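Local coordinates for protein putative alpha-L-fucosidase (Bacteroides thetaiotaomicron, PDB 4H41) that is of unproven function but is probably a glycoside hydrolase, tentatively an alpha-L-fucosidase acting on host glycans, built on a TIM barrel, at residues K80-P85 with Y95-D100; P197-K202 with C240-G245; V142-W147 with K185-G190; E55-F60 with L106-K111. All coordinates share one frame; numbering follows the deposited sequence.

Interaction 1 (K80-P85 with Y95-D100); sequences KFMTYP and YMPSVD
Y95 lays its ring beside F81 and K80 and meets each in a different way. Its CD2 edge points into the centre of the F81 face, with ring centroids 5.1 Å apart and planes at 77°, a T-shaped pair. One face of the Y95 ring receives K80, whose CB lies 3.7 Å from the ring centroid and close to its normal, a CH-pi contact; the extended lysine chain then runs on past the phenol, and its NZ ends in a salt bridge with D250 of the second subunit. A nearly straight backbone bond, Y95 N to K80 O at 2.8 Å and 172°, fixes where the ring starts, and chi1 of -50° turns it back over K80. Replacing the tyrosine by a serine is likely to leave the F81 face without its edge partner and K80 CB without the ring it rests on. Next along, one water ties the two backbones, accepting from M82 N at 2.9 Å and donating to Y95 O. The selenomethionine M82 crosses P97 at about a right angle, CG to CD 3.7 Å. At the far end P85 CB touches SE of selenomethionine M96 at 3.9 Å, and P85 CD packs on the D100 carboxylate. D100 is the N-cap of helix 101-111, its OD1 accepting from D103 N, while OD2 bonds to Y150 OH. The contact thus ties the short strand 81-82 to the loop between helices 87-91 and 101-111, with helix 136-151 beneath Y84 and P85 and the second subunit packed against F81 and Y95.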
loop_
_atom_site.group_PDB
_atom_site.type_symbol
_atom_site.label_atom_id
_atom_site.label_comp_id
_atom_site.label_asym_id
_atom_site.label_seq_id
_atom_site.Cartn_x
_atom_site.Cartn_y
_atom_site.Cartn_z
ATOM N N LYS B 80 -1.825 24.165 7.202
ATOM C CA LYS B 80 -0.948 24.622 8.308
ATOM C C LYS B 80 0.484 24.068 8.253
ATOM O O LYS B 80 1.304 24.449 9.077
ATOM C CB LYS B 80 -1.579 24.323 9.651
ATOM C CG LYS B 80 -2.824 25.186 9.858
ATOM C CD LYS B 80 -3.364 25.124 11.287
ATOM C CE LYS B 80 -4.348 26.237 11.527
ATOM N NZ LYS B 80 -4.852 26.248 12.926
ATOM N N PHE B 81 0.806 23.264 7.263
ATOM C CA PHE B 81 2.163 22.722 7.111
ATOM C C PHE B 81 2.969 23.607 6.166
ATOM O O PHE B 81 2.429 24.123 5.186
ATOM C CB PHE B 81 2.127 21.276 6.624
ATOM C CG PHE B 81 1.683 20.324 7.697
ATOM C CD1 PHE B 81 2.588 19.827 8.620
ATOM C CD2 PHE B 81 0.344 20.017 7.859
ATOM C CE1 PHE B 81 2.165 19.023 9.674
ATOM C CE2 PHE B 81 -0.071 19.144 8.870
ATOM C CZ PHE B 81 0.826 18.727 9.826
HETATM N N MSE B 82 4.262 23.800 6.476
HETATM C CA MSE B 82 5.147 24.616 5.663
HETATM C C MSE B 82 6.517 23.956 5.535
HETATM O O MSE B 82 6.900 23.099 6.327
HETATM C CB MSE B 82 5.273 26.035 6.218
HETATM C CG MSE B 82 5.954 26.092 7.565
HETATM SE SE MSE B 82 5.981 27.878 8.353
HETATM C CE MSE B 82 4.264 27.909 9.089
ATOM N N THR B 83 7.255 24.402 4.523
ATOM C CA THR B 83 8.573 23.872 4.176
ATOM C C THR B 83 9.721 24.744 4.637
ATOM O O THR B 83 10.875 24.360 4.456
ATOM C CB THR B 83 8.668 23.713 2.650
ATOM O OG1 THR B 83 8.571 24.984 2.019
ATOM C CG2 THR B 83 7.650 22.753 2.102
ATOM N N TYR B 84 9.438 25.936 5.145
ATOM C CA TYR B 84 10.476 26.866 5.599
ATOM C C TYR B 84 9.885 27.739 6.733
ATOM O O TYR B 84 8.656 27.803 6.844
ATOM C CB TYR B 84 10.972 27.717 4.418
ATOM C CG TYR B 84 9.978 28.755 3.948
ATOM C CD1 TYR B 84 8.905 28.403 3.139
ATOM C CD2 TYR B 84 10.103 30.088 4.322
ATOM C CE1 TYR B 84 7.961 29.344 2.741
ATOM C CE2 TYR B 84 9.184 31.047 3.899
ATOM C CZ TYR B 84 8.150 30.678 3.052
ATOM O OH TYR B 84 7.167 31.574 2.725
ATOM N N PRO B 85 10.722 28.442 7.522
ATOM C CA PRO B 85 10.198 29.210 8.667
ATOM C C PRO B 85 9.638 30.552 8.224
ATOM O O PRO B 85 10.272 31.586 8.391
ATOM C CB PRO B 85 11.415 29.346 9.589
ATOM C CG PRO B 85 12.573 29.331 8.670
ATOM C CD PRO B 85 12.196 28.426 7.521
ATOM N N TYR B 95 2.284 25.661 11.398
ATOM C CA TYR B 95 3.230 24.904 12.224
ATOM C C TYR B 95 4.678 25.089 11.842
ATOM O O TYR B 95 5.047 24.886 10.686
ATOM C CB TYR B 95 2.907 23.409 12.118
ATOM C CG TYR B 95 1.451 23.037 12.336
ATOM C CD1 TYR B 95 0.680 23.670 13.315
ATOM C CD2 TYR B 95 0.841 22.068 11.561
ATOM C CE1 TYR B 95 -0.656 23.341 13.500
ATOM C CE2 TYR B 95 -0.500 21.743 11.732
ATOM C CZ TYR B 95 -1.252 22.406 12.686
ATOM O OH TYR B 95 -2.572 22.074 12.908
HETATM N N MSE B 96 5.525 25.410 12.820
HETATM C CA MSE B 96 6.959 25.499 12.568
HETATM C C MSE B 96 7.475 24.106 12.168
HETATM O O MSE B 96 7.282 23.159 12.938
HETATM C CB MSE B 96 7.681 25.989 13.846
HETATM C CG MSE B 96 9.185 26.118 13.709
HETATM SE SE MSE B 96 9.672 27.640 12.640
HETATM C CE MSE B 96 11.534 27.856 13.268
ATOM N N PRO B 97 8.134 23.953 11.004
ATOM C CA PRO B 97 8.716 22.639 10.651
ATOM C C PRO B 97 10.047 22.444 11.360
ATOM O O PRO B 97 10.659 23.416 11.790
ATOM C CB PRO B 97 8.923 22.765 9.137
ATOM C CG PRO B 97 9.221 24.202 8.945
ATOM C CD PRO B 97 8.465 24.967 9.989
ATOM N N SER B 98 10.548 21.210 11.428
ATOM C CA SER B 98 11.811 21.000 12.123
ATOM C C SER B 98 12.999 21.277 11.234
ATOM O O SER B 98 14.092 21.431 11.755
ATOM C CB SER B 98 11.916 19.592 12.678
ATOM O OG SER B 98 11.844 18.622 11.659
ATOM N N VAL B 99 12.815 21.336 9.910
ATOM C CA VAL B 99 13.916 21.591 8.973
ATOM C C VAL B 99 13.483 22.637 7.966
ATOM O O VAL B 99 12.372 22.567 7.438
ATOM C CB VAL B 99 14.328 20.273 8.245
ATOM C CG1 VAL B 99 15.406 20.529 7.185
ATOM C CG2 VAL B 99 14.798 19.201 9.233
ATOM N N ASP B 100 14.404 23.550 7.610
ATOM C CA ASP B 100 14.171 24.498 6.529
ATOM C C ASP B 100 14.479 23.759 5.208
ATOM O O ASP B 100 15.633 23.662 4.796
ATOM C CB ASP B 100 15.022 25.776 6.683
ATOM C CG ASP B 100 14.772 26.810 5.599
ATOM O OD1 ASP B 100 14.122 26.467 4.572
ATOM O OD2 ASP B 100 15.257 27.962 5.744
HETATM O O HOH W 1 5.012 22.675 9.037
#

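Interaction 2 (P197-K202 with C240-G245); sequences PWIDGK and CAFQDG
In the eight-stranded parallel TIM barrel, this contact joins neighbours at the C-terminal ends of strands 193-195 and 239-243, the end where active sites of this fold lie. The loop 197-202 leaves the first strand and leans on the end of the second through P197. Its CG stands over one face of the F242 ring, 3.7 Å from the centroid and 17° off the normal, a CH-pi contact displaced toward the ring's rim. The same CG also reaches C240 SG at 3.5 Å, so one carbon rests on both thiol and ring. From the other flank I199 CG1 comes obliquely to F242 CD1 at 3.7 Å. Helix 219-233 closes over this apolar group, W226 meeting F242 edge-to-face. P197 O accepts a hydrogen bond from Q243 N at 2.8 Å and 175°, carrying the backbone pairing (A241 with I195) beyond the end of strand 193-195. Q243, extended beyond CG, lies along W198 CB with its amide carbon CD at 3.7 Å; its NE2 donates to S196 O and E165 OE1, two acceptors that fix the amide's rotation. A pentaethylene glycol near W198 and an unidentified ligand near Q243, probably crystallisation additives, are consistent with a pocket. W198 O, buried at the edge of the F242 ring, has no polar partner in the model. Between the segments a water accepts from I199 N at 3.1 Å and donates to Q243 O at 2.7 Å.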
loop_
_atom_site.group_PDB
_atom_site.type_symbol
_atom_site.label_atom_id
_atom_site.label_comp_id
_atom_site.label_asym_id
_atom_site.label_seq_id
_atom_site.Cartn_x
_atom_site.Cartn_y
_atom_site.Cartn_z
ATOM N N PRO B 197 -1.323 21.539 -14.708
ATOM C CA PRO B 197 -2.734 21.113 -14.600
ATOM C C PRO B 197 -2.879 19.631 -14.970
ATOM O O PRO B 197 -1.886 18.985 -15.278
ATOM C CB PRO B 197 -3.432 22.007 -15.628
ATOM C CG PRO B 197 -2.375 22.266 -16.668
ATOM C CD PRO B 197 -1.086 22.312 -15.940
ATOM N N TRP B 198 -4.093 19.108 -14.966
ATOM C CA TRP B 198 -4.344 17.716 -15.368
ATOM C C TRP B 198 -5.448 17.715 -16.430
ATOM O O TRP B 198 -6.064 18.745 -16.678
ATOM C CB TRP B 198 -4.650 16.807 -14.159
ATOM C CG TRP B 198 -6.032 16.892 -13.587
ATOM C CD1 TRP B 198 -7.082 16.075 -13.877
ATOM C CD2 TRP B 198 -6.453 17.713 -12.491
ATOM N NE1 TRP B 198 -8.177 16.421 -13.108
ATOM C CE2 TRP B 198 -7.804 17.391 -12.218
ATOM C CE3 TRP B 198 -5.855 18.757 -11.770
ATOM C CZ2 TRP B 198 -8.567 18.103 -11.290
ATOM C CZ3 TRP B 198 -6.594 19.409 -10.800
ATOM C CH2 TRP B 198 -7.940 19.118 -10.598
ATOM N N ILE B 199 -5.602 16.605 -17.132
ATOM C CA ILE B 199 -6.610 16.439 -18.181
ATOM C C ILE B 199 -7.799 15.771 -17.529
ATOM O O ILE B 199 -7.626 14.773 -16.853
ATOM C CB ILE B 199 -6.096 15.633 -19.404
ATOM C CG1 ILE B 199 -4.819 16.294 -19.988
ATOM C CG2 ILE B 199 -7.213 15.498 -20.455
ATOM C CD1 ILE B 199 -4.031 15.412 -20.922
ATOM N N ASP B 200 -8.998 16.262 -17.776
ATOM C CA ASP B 200 -10.214 15.712 -17.142
ATOM C C ASP B 200 -10.688 14.430 -17.868
ATOM O O ASP B 200 -11.815 14.351 -18.392
ATOM C CB ASP B 200 -11.292 16.794 -17.183
ATOM C CG ASP B 200 -12.565 16.444 -16.459
ATOM O OD1 ASP B 200 -12.485 15.730 -15.424
ATOM O OD2 ASP B 200 -13.639 16.872 -16.923
ATOM N N GLY B 201 -9.809 13.443 -17.873
ATOM C CA GLY B 201 -10.012 12.199 -18.592
ATOM C C GLY B 201 -10.705 11.106 -17.823
ATOM O O GLY B 201 -11.193 11.316 -16.716
ATOM N N LYS B 202 -10.681 9.895 -18.403
ATOM C CA LYS B 202 -11.406 8.774 -17.840
ATOM C C LYS B 202 -10.899 8.314 -16.492
ATOM O O LYS B 202 -11.638 7.635 -15.788
ATOM C CB LYS B 202 -11.462 7.585 -18.807
ATOM C CG LYS B 202 -10.099 6.957 -19.116
ATOM C CD LYS B 202 -10.270 5.627 -19.892
ATOM C CE LYS B 202 -10.790 5.853 -21.300
ATOM N NZ LYS B 202 -10.628 4.637 -22.172
ATOM N N CYS B 240 3.518 25.083 -19.703
ATOM C CA CYS B 240 2.439 24.303 -19.129
ATOM C C CYS B 240 2.890 22.850 -19.211
ATOM O O CYS B 240 3.398 22.410 -20.274
ATOM C CB CYS B 240 1.118 24.527 -19.853
ATOM S SG CYS B 240 -0.269 23.639 -19.113
ATOM N N ALA B 241 2.765 22.132 -18.099
ATOM C CA ALA B 241 3.194 20.733 -17.961
ATOM C C ALA B 241 2.019 19.888 -17.556
ATOM O O ALA B 241 1.879 19.542 -16.384
ATOM C CB ALA B 241 4.331 20.624 -16.932
ATOM N N PHE B 242 1.143 19.556 -18.496
ATOM C CA PHE B 242 -0.008 18.739 -18.111
ATOM C C PHE B 242 0.441 17.422 -17.512
ATOM O O PHE B 242 1.335 16.765 -18.034
ATOM C CB PHE B 242 -0.961 18.417 -19.271
ATOM C CG PHE B 242 -2.007 19.460 -19.559
ATOM C CD1 PHE B 242 -3.219 19.451 -18.888
ATOM C CD2 PHE B 242 -1.794 20.427 -20.528
ATOM C CE1 PHE B 242 -4.172 20.427 -19.146
ATOM C CE2 PHE B 242 -2.746 21.397 -20.782
ATOM C CZ PHE B 242 -3.931 21.382 -20.100
ATOM N N GLN B 243 -0.214 17.044 -16.416
ATOM C CA GLN B 243 -0.114 15.715 -15.841
ATOM C C GLN B 243 -0.632 14.783 -16.929
ATOM O O GLN B 243 -1.679 15.062 -17.512
ATOM C CB GLN B 243 -0.940 15.620 -14.561
ATOM C CG GLN B 243 -0.407 16.516 -13.469
ATOM C CD GLN B 243 -1.402 16.672 -12.351
ATOM O OE1 GLN B 243 -1.932 15.692 -11.874
ATOM N NE2 GLN B 243 -1.701 17.911 -11.915
ATOM N N ASP B 244 0.104 13.721 -17.254
ATOM C CA ASP B 244 -0.284 12.873 -18.400
ATOM C C ASP B 244 -1.100 11.625 -18.043
ATOM O O ASP B 244 -1.409 10.835 -18.928
ATOM C CB ASP B 244 0.985 12.444 -19.136
ATOM C CG ASP B 244 1.908 11.513 -18.382
ATOM O OD1 ASP B 244 1.563 11.117 -17.193
ATOM O OD2 ASP B 244 2.942 11.126 -18.955
ATOM N N GLY B 245 -1.407 11.413 -16.768
ATOM C CA GLY B 245 -1.964 10.145 -16.339
ATOM C C GLY B 245 -3.441 9.926 -16.337
ATOM O O GLY B 245 -3.847 8.786 -16.108
HETATM O O HOH W 2 -4.031 13.971 -16.958
#

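Interaction 3 (V142-W147 with K185-G190); sequences VIDEVW and KDISNG
W147 spreads its indole against the end of helix 173-187, and this is the tight part of the contact. S188 CA sits 3.7 Å from the centroid of the six-membered ring, 10° off its normal, a CH-pi contact, and S188 CB comes within 3.4 Å of W147 CZ3 on the same face. Over the pyrrole half lies the carbonyl of I187: its O is 3.3 Å from W147 NE1, but it stands above the ring, and the angle is too poor for a hydrogen bond. The indole takes this position because CG lies anti to the backbone N (chi1 -174°), sending the ring toward the end of the other helix. The I187 side chain runs alongside W147, pointing the other way, with CD1 reaching W147 CB at 3.6 Å, while its CG2 branch meets I143 CG2 at 3.7 Å.

The looser side begins at D144, an exposed residue that offers little beyond its backbone: its CA touches I187 CD1 at 3.7 Å, and its carboxylate approaches the same methyl only at 4.2 Å. S188 itself is buried, and its hydroxyl is bonded to C184 O and L191 N of its own stretch of chain and to W160 NE1 of strand 157-162. The contact joins two consecutive outer helices of the barrel, 136-151 and 173-187, and the strand between them in sequence, 157-162, supports the packing from the inside through W160, which touches I143, W147 and I187.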
loop_
_atom_site.group_PDB
_atom_site.type_symbol
_atom_site.label_atom_id
_atom_site.label_comp_id
_atom_site.label_asym_id
_atom_site.label_seq_id
_atom_site.Cartn_x
_atom_site.Cartn_y
_atom_site.Cartn_z
ATOM N N VAL B 142 3.948 35.395 0.732
ATOM C CA VAL B 142 4.925 34.319 0.560
ATOM C C VAL B 142 5.937 34.681 -0.515
ATOM O O VAL B 142 7.141 34.552 -0.278
ATOM C CB VAL B 142 4.237 32.963 0.271
ATOM C CG1 VAL B 142 5.238 31.905 -0.222
ATOM C CG2 VAL B 142 3.485 32.453 1.514
ATOM N N ILE B 143 5.464 35.071 -1.704
ATOM C CA ILE B 143 6.365 35.475 -2.780
ATOM C C ILE B 143 7.318 36.581 -2.298
ATOM O O ILE B 143 8.513 36.470 -2.519
ATOM C CB ILE B 143 5.566 35.905 -4.037
ATOM C CG1 ILE B 143 4.810 34.683 -4.637
ATOM C CG2 ILE B 143 6.490 36.547 -5.115
ATOM C CD1 ILE B 143 3.603 35.075 -5.597
ATOM N N ASP B 144 6.803 37.613 -1.642
ATOM C CA ASP B 144 7.616 38.747 -1.166
ATOM C C ASP B 144 8.727 38.292 -0.193
ATOM O O ASP B 144 9.898 38.587 -0.417
ATOM C CB ASP B 144 6.739 39.784 -0.488
ATOM C CG ASP B 144 7.542 40.862 0.242
ATOM O OD1 ASP B 144 8.310 41.594 -0.438
ATOM O OD2 ASP B 144 7.481 40.903 1.512
ATOM N N GLU B 145 8.380 37.485 0.799
ATOM C CA GLU B 145 9.373 37.091 1.820
ATOM C C GLU B 145 10.364 36.071 1.273
ATOM O O GLU B 145 11.549 36.143 1.580
ATOM C CB GLU B 145 8.691 36.602 3.127
ATOM C CG GLU B 145 7.955 35.298 3.019
ATOM C CD GLU B 145 7.244 34.804 4.264
ATOM O OE1 GLU B 145 6.966 35.597 5.190
ATOM O OE2 GLU B 145 6.914 33.601 4.276
ATOM N N VAL B 146 9.906 35.172 0.419
ATOM C CA VAL B 146 10.755 34.157 -0.165
ATOM C C VAL B 146 11.786 34.765 -1.131
ATOM O O VAL B 146 12.921 34.310 -1.145
ATOM C CB VAL B 146 9.872 33.064 -0.809
ATOM C CG1 VAL B 146 10.606 32.302 -1.874
ATOM C CG2 VAL B 146 9.357 32.137 0.290
ATOM N N TRP B 147 11.431 35.767 -1.908
ATOM C CA TRP B 147 12.432 36.438 -2.753
ATOM C C TRP B 147 13.524 37.067 -1.875
ATOM O O TRP B 147 14.713 36.931 -2.153
ATOM C CB TRP B 147 11.823 37.523 -3.649
ATOM C CG TRP B 147 12.854 38.070 -4.592
ATOM C CD1 TRP B 147 13.484 39.284 -4.514
ATOM C CD2 TRP B 147 13.549 37.322 -5.596
ATOM N NE1 TRP B 147 14.478 39.364 -5.467
ATOM C CE2 TRP B 147 14.530 38.176 -6.153
ATOM C CE3 TRP B 147 13.373 36.044 -6.149
ATOM C CZ2 TRP B 147 15.398 37.750 -7.163
ATOM C CZ3 TRP B 147 14.251 35.623 -7.132
ATOM C CH2 TRP B 147 15.220 36.485 -7.655
ATOM N N LYS B 185 7.218 37.110 -11.522
ATOM C CA LYS B 185 8.090 37.660 -12.552
ATOM C C LYS B 185 8.623 39.034 -12.185
ATOM O O LYS B 185 9.804 39.293 -12.379
ATOM C CB LYS B 185 7.359 37.740 -13.895
ATOM C CG LYS B 185 7.236 36.355 -14.519
ATOM C CD LYS B 185 7.135 36.367 -15.987
ATOM C CE LYS B 185 7.291 34.973 -16.561
ATOM N NZ LYS B 185 8.713 34.628 -16.774
ATOM N N ASP B 186 7.763 39.894 -11.670
ATOM C CA ASP B 186 8.164 41.254 -11.265
ATOM C C ASP B 186 9.217 41.237 -10.178
ATOM O O ASP B 186 10.220 41.929 -10.305
ATOM C CB ASP B 186 6.956 42.044 -10.747
ATOM C CG ASP B 186 6.010 42.557 -11.814
ATOM O OD1 ASP B 186 6.364 42.497 -13.006
ATOM O OD2 ASP B 186 4.908 43.025 -11.453
ATOM N N ILE B 187 9.009 40.425 -9.110
ATOM C CA ILE B 187 9.926 40.447 -7.983
ATOM C C ILE B 187 11.258 39.827 -8.339
ATOM O O ILE B 187 12.253 40.166 -7.720
ATOM C CB ILE B 187 9.299 39.774 -6.724
ATOM C CG1 ILE B 187 9.902 40.356 -5.439
ATOM C CG2 ILE B 187 9.404 38.223 -6.770
ATOM C CD1 ILE B 187 9.209 39.987 -4.254
ATOM N N SER B 188 11.281 38.865 -9.270
ATOM C CA SER B 188 12.501 38.113 -9.570
ATOM C C SER B 188 13.171 38.550 -10.861
ATOM O O SER B 188 14.101 37.876 -11.315
ATOM C CB SER B 188 12.182 36.625 -9.650
ATOM O OG SER B 188 11.382 36.315 -10.781
ATOM N N ASN B 189 12.711 39.640 -11.443
ATOM C CA ASN B 189 13.236 40.170 -12.701
ATOM C C ASN B 189 13.114 39.143 -13.843
ATOM O O ASN B 189 14.041 38.939 -14.617
ATOM C CB ASN B 189 14.694 40.653 -12.521
ATOM C CG ASN B 189 15.202 41.474 -13.693
ATOM O OD1 ASN B 189 14.434 42.153 -14.379
ATOM N ND2 ASN B 189 16.485 41.357 -14.000
ATOM N N GLY B 190 11.964 38.497 -13.917
ATOM C CA GLY B 190 11.616 37.619 -15.017
ATOM C C GLY B 190 12.009 36.167 -14.973
ATOM O O GLY B 190 12.105 35.555 -16.021
#

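Interaction 4 (E55-F60 with L106-K111); sequences EWDLDF and LRLAEK
L108 presses its CB onto the centre of the F60 ring face, 3.7 Å from the centroid and close to the normal, a CH-pi contact. With CG anti to the carbonyl carbon (chi1 -68°), its two methyls fork onto the facing helix: CD1 meets W56 CB at 3.7 Å, and CD2 lies 3.9 Å from D57 CA. Beyond L108 the F60 ring also reaches the next residue's backbone, its CE2 standing 3.7 Å from A109 N. With a valine in place of F60, L108 CB would probably lose the flat surface it rests on, and a gap would open beside it. The segments belong to helices 53-65 and 101-111, two neighbours in the outer layer of the TIM barrel; their local axes approach to 10.3 Å and cross at -34°, with the same general direction, as expected for adjacent barrel helices. F116 of strand 115-119 touches A109 from the barrel side. Outward from the apolar patch lies the polar edge. There the fully extended K111, itself exposed, crosses D57 at about a right angle and forms a salt bridge, NZ to OD1 2.9 Å, approaching 44° out of the carboxylate plane. D57 OD1 also takes a hydrogen bond from Y112 OH, and OD2 one from Q61 NE2, so the buried carboxylate is held by three partners, which would be expected to favour its ionised form.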
loop_
_atom_site.group_PDB
_atom_site.type_symbol
_atom_site.label_atom_id
_atom_site.label_comp_id
_atom_site.label_asym_id
_atom_site.label_seq_id
_atom_site.Cartn_x
_atom_site.Cartn_y
_atom_site.Cartn_z
ATOM N N GLU B 55 19.980 11.564 3.160
ATOM C CA GLU B 55 19.171 10.849 2.176
ATOM C C GLU B 55 18.847 11.733 0.983
ATOM O O GLU B 55 18.907 11.270 -0.166
ATOM C CB GLU B 55 17.872 10.357 2.816
ATOM C CG GLU B 55 18.071 9.234 3.824
ATOM C CD GLU B 55 18.622 9.647 5.170
ATOM O OE1 GLU B 55 18.384 10.805 5.581
ATOM O OE2 GLU B 55 19.258 8.804 5.837
ATOM N N TRP B 56 18.554 13.015 1.227
ATOM C CA TRP B 56 18.235 13.924 0.109
ATOM C C TRP B 56 19.462 14.167 -0.743
ATOM O O TRP B 56 19.362 14.149 -1.973
ATOM C CB TRP B 56 17.632 15.228 0.615
ATOM C CG TRP B 56 16.160 15.111 0.818
ATOM C CD1 TRP B 56 15.482 15.098 2.000
ATOM C CD2 TRP B 56 15.185 14.925 -0.209
ATOM N NE1 TRP B 56 14.134 14.961 1.766
ATOM C CE2 TRP B 56 13.925 14.841 0.418
ATOM C CE3 TRP B 56 15.256 14.762 -1.599
ATOM C CZ2 TRP B 56 12.741 14.597 -0.304
ATOM C CZ3 TRP B 56 14.070 14.631 -2.311
ATOM C CH2 TRP B 56 12.835 14.542 -1.657
ATOM N N ASP B 57 20.638 14.301 -0.137
ATOM C CA ASP B 57 21.883 14.451 -0.894
ATOM C C ASP B 57 22.101 13.239 -1.803
ATOM O O ASP B 57 22.409 13.388 -2.992
ATOM C CB ASP B 57 23.066 14.622 0.053
ATOM C CG ASP B 57 24.393 14.592 -0.680
ATOM O OD1 ASP B 57 24.748 15.619 -1.295
ATOM O OD2 ASP B 57 25.009 13.513 -0.733
ATOM N N LEU B 58 21.917 12.054 -1.263
ATOM C CA LEU B 58 22.061 10.830 -2.065
ATOM C C LEU B 58 21.008 10.776 -3.193
ATOM O O LEU B 58 21.327 10.389 -4.317
ATOM C CB LEU B 58 21.952 9.611 -1.154
ATOM C CG LEU B 58 21.965 8.234 -1.815
ATOM C CD1 LEU B 58 23.282 8.009 -2.562
ATOM C CD2 LEU B 58 21.761 7.113 -0.764
ATOM N N ASP B 59 19.773 11.217 -2.923
ATOM C CA ASP B 59 18.772 11.222 -3.990
ATOM C C ASP B 59 19.129 12.188 -5.087
ATOM O O ASP B 59 18.926 11.858 -6.264
ATOM C CB ASP B 59 17.332 11.522 -3.494
ATOM C CG ASP B 59 16.410 10.438 -3.988
ATOM O OD1 ASP B 59 16.789 9.261 -3.891
ATOM O OD2 ASP B 59 15.320 10.774 -4.504
ATOM N N PHE B 60 19.705 13.330 -4.751
ATOM C CA PHE B 60 20.124 14.284 -5.784
ATOM C C PHE B 60 21.216 13.654 -6.666
ATOM O O PHE B 60 21.273 13.921 -7.874
ATOM C CB PHE B 60 20.585 15.595 -5.170
ATOM C CG PHE B 60 19.478 16.626 -5.023
ATOM C CD1 PHE B 60 18.408 16.405 -4.152
ATOM C CD2 PHE B 60 19.518 17.823 -5.732
ATOM C CE1 PHE B 60 17.382 17.345 -4.014
ATOM C CE2 PHE B 60 18.513 18.786 -5.559
ATOM C CZ PHE B 60 17.477 18.556 -4.667
ATOM N N LEU B 106 17.758 24.283 -1.986
ATOM C CA LEU B 106 18.561 25.278 -2.714
ATOM C C LEU B 106 20.054 24.938 -2.638
ATOM O O LEU B 106 20.742 25.043 -3.657
ATOM C CB LEU B 106 18.287 26.662 -2.194
ATOM C CG LEU B 106 16.962 27.256 -2.667
ATOM C CD1 LEU B 106 16.585 28.466 -1.844
ATOM C CD2 LEU B 106 17.027 27.674 -4.119
ATOM N N ARG B 107 20.546 24.493 -1.474
ATOM C CA ARG B 107 21.960 24.114 -1.317
ATOM C C ARG B 107 22.269 22.859 -2.125
ATOM O O ARG B 107 23.313 22.776 -2.763
ATOM C CB ARG B 107 22.325 23.912 0.159
ATOM C CG ARG B 107 22.472 25.237 0.900
ATOM C CD ARG B 107 23.021 25.066 2.307
ATOM N NE ARG B 107 22.070 24.400 3.193
ATOM C CZ ARG B 107 22.067 23.120 3.534
ATOM N NH1 ARG B 107 23.000 22.294 3.062
ATOM N NH2 ARG B 107 21.126 22.645 4.346
ATOM N N LEU B 108 21.361 21.881 -2.116
ATOM C CA LEU B 108 21.579 20.651 -2.873
ATOM C C LEU B 108 21.518 20.937 -4.378
ATOM O O LEU B 108 22.336 20.407 -5.123
ATOM C CB LEU B 108 20.566 19.570 -2.482
ATOM C CG LEU B 108 20.724 19.024 -1.069
ATOM C CD1 LEU B 108 19.616 18.043 -0.745
ATOM C CD2 LEU B 108 22.110 18.349 -0.868
ATOM N N ALA B 109 20.580 21.786 -4.826
ATOM C CA ALA B 109 20.493 22.151 -6.243
ATOM C C ALA B 109 21.768 22.827 -6.689
ATOM O O ALA B 109 22.265 22.524 -7.781
ATOM C CB ALA B 109 19.289 23.046 -6.507
ATOM N N GLU B 110 22.352 23.681 -5.837
ATOM C CA GLU B 110 23.593 24.346 -6.215
ATOM C C GLU B 110 24.754 23.356 -6.268
ATOM O O GLU B 110 25.562 23.389 -7.198
ATOM C CB GLU B 110 23.908 25.472 -5.245
ATOM C CG GLU B 110 25.160 26.235 -5.638
ATOM C CD GLU B 110 25.445 27.487 -4.843
ATOM O OE1 GLU B 110 24.640 27.817 -3.938
ATOM O OE2 GLU B 110 26.498 28.115 -5.106
ATOM N N LYS B 111 24.819 22.473 -5.302
ATOM C CA LYS B 111 25.864 21.449 -5.248
ATOM C C LYS B 111 25.871 20.588 -6.516
ATOM O O LYS B 111 26.937 20.277 -7.033
ATOM C CB LYS B 111 25.645 20.555 -4.026
ATOM C CG LYS B 111 26.775 19.592 -3.745
ATOM C CD LYS B 111 26.490 18.793 -2.490
ATOM C CE LYS B 111 27.499 17.699 -2.292
ATOM N NZ LYS B 111 27.256 16.987 -1.001
#

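How the interactions relate
Interactions 2 and 4 are buried, 1 and 3 partly so. Interaction 2 lies nearest the chain's centre, about 11 Å away, and joins a loop after one barrel strand to the end of the next; 3 and 4 each pair adjacent outer helices, and interaction 1 ties a short strand to a peripheral loop about 21 Å out. Each uses a CH-pi contact, but the polar part differs: straight backbone bonds and bridging waters in 1 and 2, a salt bridge in 4, and no polar bond across 3. Interactions 1 and 3 touch, Y84 OH lying 2.6 Å from E145 OE2. Interaction 1, nested within the loop closed by 4, leads into its helix 101-111; both meet the second subunit.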